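Local coordinates for protein Cyclase/dehydrase (Mycobacterium smegmatis str. MC2 155, PDB 5Z8O) that is of unknown function but, as a START superfamily member of the polyketide cyclase and lipid transport family, probably binds a hydrophobic ligand, at residues E25-P28 / Q29-E33. Numbering follows the deposited sequence.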
ATOM      1  N   GLU B  25     -10.366   9.400   2.924  1.00 12.21           N
ATOM      2  CA  GLU B  25     -10.763   8.256   3.732  1.00 20.49           C
ATOM      3  C   GLU B  25     -12.272   8.053   3.773  1.00 15.73           C
ATOM      4  O   GLU B  25     -12.721   6.992   4.218  1.00 17.09           O
ATOM      5  CB  GLU B  25     -10.194   8.398   5.146  1.00 21.40           C
ATOM      6  CG  GLU B  25      -8.673   8.269   5.175  1.00 22.12           C
ATOM      7  CD  GLU B  25      -8.093   8.238   6.579  1.00 30.53           C
ATOM      8  OE1 GLU B  25      -8.737   8.772   7.509  1.00 31.16           O
ATOM      9  OE2 GLU B  25      -6.986   7.678   6.746  1.00 25.79           O
ATOM     10  N   ALA B  26     -13.062   9.018   3.305  1.00 17.99           N
ATOM     11  CA  ALA B  26     -14.502   8.839   3.180  1.00 17.89           C
ATOM     12  C   ALA B  26     -14.920   8.294   1.820  1.00 20.66           C
ATOM     13  O   ALA B  26     -16.109   8.026   1.619  1.00 19.40           O
ATOM     14  CB  ALA B  26     -15.233  10.161   3.445  1.00 17.35           C
ATOM     15  N   TYR B  27     -13.976   8.120   0.892  1.00 20.65           N
ATOM     16  CA  TYR B  27     -14.303   7.558  -0.418  1.00 18.68           C
ATOM     17  C   TYR B  27     -15.106   6.262  -0.361  1.00 20.39           C
ATOM     18  O   TYR B  27     -16.063   6.135  -1.144  1.00 19.02           O
ATOM     19  CB  TYR B  27     -13.025   7.324  -1.241  1.00 17.03           C
ATOM     20  CG  TYR B  27     -12.457   8.557  -1.912  1.00 20.95           C
ATOM     21  CD1 TYR B  27     -12.992   9.816  -1.677  1.00 15.95           C
ATOM     22  CD2 TYR B  27     -11.403   8.450  -2.812  1.00 31.75           C
ATOM     23  CE1 TYR B  27     -12.476  10.940  -2.300  1.00 21.97           C
ATOM     24  CE2 TYR B  27     -10.884   9.565  -3.443  1.00 34.69           C
ATOM     25  CZ  TYR B  27     -11.425  10.807  -3.185  1.00 32.19           C
ATOM     26  OH  TYR B  27     -10.906  11.916  -3.815  1.00 32.83           O
ATOM     27  N   PRO B  28     -14.790   5.278   0.491  1.00 15.92           N
ATOM     28  CA  PRO B  28     -15.570   4.030   0.471  1.00 16.33           C
ATOM     29  C   PRO B  28     -17.041   4.211   0.803  1.00 17.34           C
ATOM     30  O   PRO B  28     -17.850   3.367   0.401  1.00 19.50           O
ATOM     31  CB  PRO B  28     -14.866   3.158   1.523  1.00 19.79           C
ATOM     32  CG  PRO B  28     -13.490   3.721   1.631  1.00 18.90           C
ATOM     33  CD  PRO B  28     -13.668   5.194   1.447  1.00 16.46           C
ATOM     34  N   GLN B  29     -17.415   5.293   1.494  1.00 24.66           N
ATOM     35  CA  GLN B  29     -18.809   5.494   1.888  1.00 25.56           C
ATOM     36  C   GLN B  29     -19.719   5.752   0.694  1.00 28.13           C
ATOM     37  O   GLN B  29     -20.914   5.435   0.751  1.00 27.91           O
ATOM     38  CB  GLN B  29     -18.916   6.656   2.877  1.00 24.56           C
ATOM     39  CG  GLN B  29     -18.174   6.438   4.181  1.00 32.18           C
ATOM     40  CD  GLN B  29     -18.146   7.688   5.040  1.00 41.01           C
ATOM     41  OE1 GLN B  29     -18.980   8.582   4.885  1.00 44.46           O
ATOM     42  NE2 GLN B  29     -17.179   7.760   5.949  1.00 42.15           N
ATOM     43  N   TRP B  30     -19.189   6.317  -0.390  1.00 27.39           N
ATOM     44  CA  TRP B  30     -20.009   6.694  -1.535  1.00 26.18           C
ATOM     45  C   TRP B  30     -19.534   6.079  -2.845  1.00 24.54           C
ATOM     46  O   TRP B  30     -20.131   6.356  -3.893  1.00 20.89           O
ATOM     47  CB  TRP B  30     -20.105   8.227  -1.647  1.00 24.20           C
ATOM     48  CG  TRP B  30     -18.798   8.975  -1.679  1.00 25.02           C
ATOM     49  CD1 TRP B  30     -18.039   9.339  -0.603  1.00 22.75           C
ATOM     50  CD2 TRP B  30     -18.134   9.508  -2.834  1.00 23.03           C
ATOM     51  NE1 TRP B  30     -16.927  10.033  -1.018  1.00 20.47           N
ATOM     52  CE2 TRP B  30     -16.962  10.153  -2.383  1.00 20.73           C
ATOM     53  CE3 TRP B  30     -18.406   9.488  -4.207  1.00 21.06           C
ATOM     54  CZ2 TRP B  30     -16.065  10.771  -3.255  1.00 20.79           C
ATOM     55  CZ3 TRP B  30     -17.514  10.104  -5.072  1.00 19.10           C
ATOM     56  CH2 TRP B  30     -16.358  10.737  -4.591  1.00 18.29           C
ATOM     57  N   ASN B  31     -18.467   5.287  -2.827  1.00 24.77           N
ATOM     58  CA  ASN B  31     -18.021   4.523  -3.994  1.00 26.16           C
ATOM     59  C   ASN B  31     -18.160   3.034  -3.696  1.00 25.03           C
ATOM     60  O   ASN B  31     -17.414   2.505  -2.849  1.00 24.08           O
ATOM     61  CB  ASN B  31     -16.580   4.871  -4.359  1.00 29.23           C
ATOM     62  CG  ASN B  31     -16.431   6.302  -4.825  1.00 28.30           C
ATOM     63  OD1 ASN B  31     -16.077   7.189  -4.046  1.00 27.27           O
ATOM     64  ND2 ASN B  31     -16.712   6.540  -6.101  1.00 27.24           N
ATOM     65  N   PRO B  32     -19.084   2.318  -4.344  1.00 29.40           N
ATOM     66  CA  PRO B  32     -19.306   0.904  -3.981  1.00 32.84           C
ATOM     67  C   PRO B  32     -18.107  -0.007  -4.206  1.00 32.58           C
ATOM     68  O   PRO B  32     -17.941  -0.984  -3.464  1.00 36.44           O
ATOM     69  CB  PRO B  32     -20.489   0.499  -4.873  1.00 35.94           C
ATOM     70  CG  PRO B  32     -21.188   1.781  -5.182  1.00 36.19           C
ATOM     71  CD  PRO B  32     -20.108   2.817  -5.279  1.00 34.22           C
ATOM     72  N   GLU B  33     -17.264   0.282  -5.194  1.00 31.92           N
ATOM     73  CA  GLU B  33     -16.135  -0.573  -5.537  1.00 31.67           C
ATOM     74  C   GLU B  33     -14.870  -0.228  -4.762  1.00 30.39           C
ATOM     75  O   GLU B  33     -13.864  -0.929  -4.904  1.00 26.97           O
ATOM     76  CB  GLU B  33     -15.844  -0.459  -7.034  1.00 38.12           C
ATOM     77  CG  GLU B  33     -17.030  -0.782  -7.913  1.00 48.13           C
ATOM     78  CD  GLU B  33     -17.029   0.042  -9.182  1.00 56.19           C
ATOM     79  OE1 GLU B  33     -15.932   0.403  -9.657  1.00 59.05           O
ATOM     80  OE2 GLU B  33     -18.127   0.351  -9.690  1.00 59.72           O
TER
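Tyr-27 and Trp-30 set their rings side by side, pointing the same way from one short helical turn. The edge of the indole's six-membered ring is aimed, off centre, at the phenol face, an edge-to-face pair with centroids 5.5 Å apart and planes at 81°. CZ2 of Trp-30 does the touching, 3.6 Å from CD1 of Tyr-27 and nearly as near CE1. Trp-30 reaches this place because its CG sits between the backbone N and the carbonyl carbon (chi1 54°), which folds the indole back over the turn that precedes it. The carbonyl O of Tyr-27 consequently lies over one indole face, toward the rim, while CD1 of Trp-30 comes within 3.2 Å of Ala-26 O.

Backbone bonds tie the same turn. Gln-29 N donates to Ala-26 O at 3.0 Å. Tyr-27 O takes two donors: Trp-30 N at 3.2 Å in a 3-10-type i to i+3 bond, and Asn-31 N at 3.1 Å in the i to i+4 bond. The carbonyl thus closes the last turn twice before the chain runs on through Pro-32.

The extended Gln-29 side chain passes back over Ala-26 in van der Waals contact, its amide NE2 4.0 Å from CB of Ala-26. Its OE1 is hydrogen-bonded to NH2 of Arg-140, and the hydroxyl of Tyr-27 is bonded to Val-21 O.

Within this Bet v 1-like, helix-grip fold, helix 27-30 follows helix 14-22 and leads into strand 34-42, outermost in this chain's sheet. Trp-30 packs on Ala-136, Leu-137 and Arg-140, so the turn rests against the long helix 119-144, while Glu-25 OE2 accepts from Ile-39 N on strand 34-42.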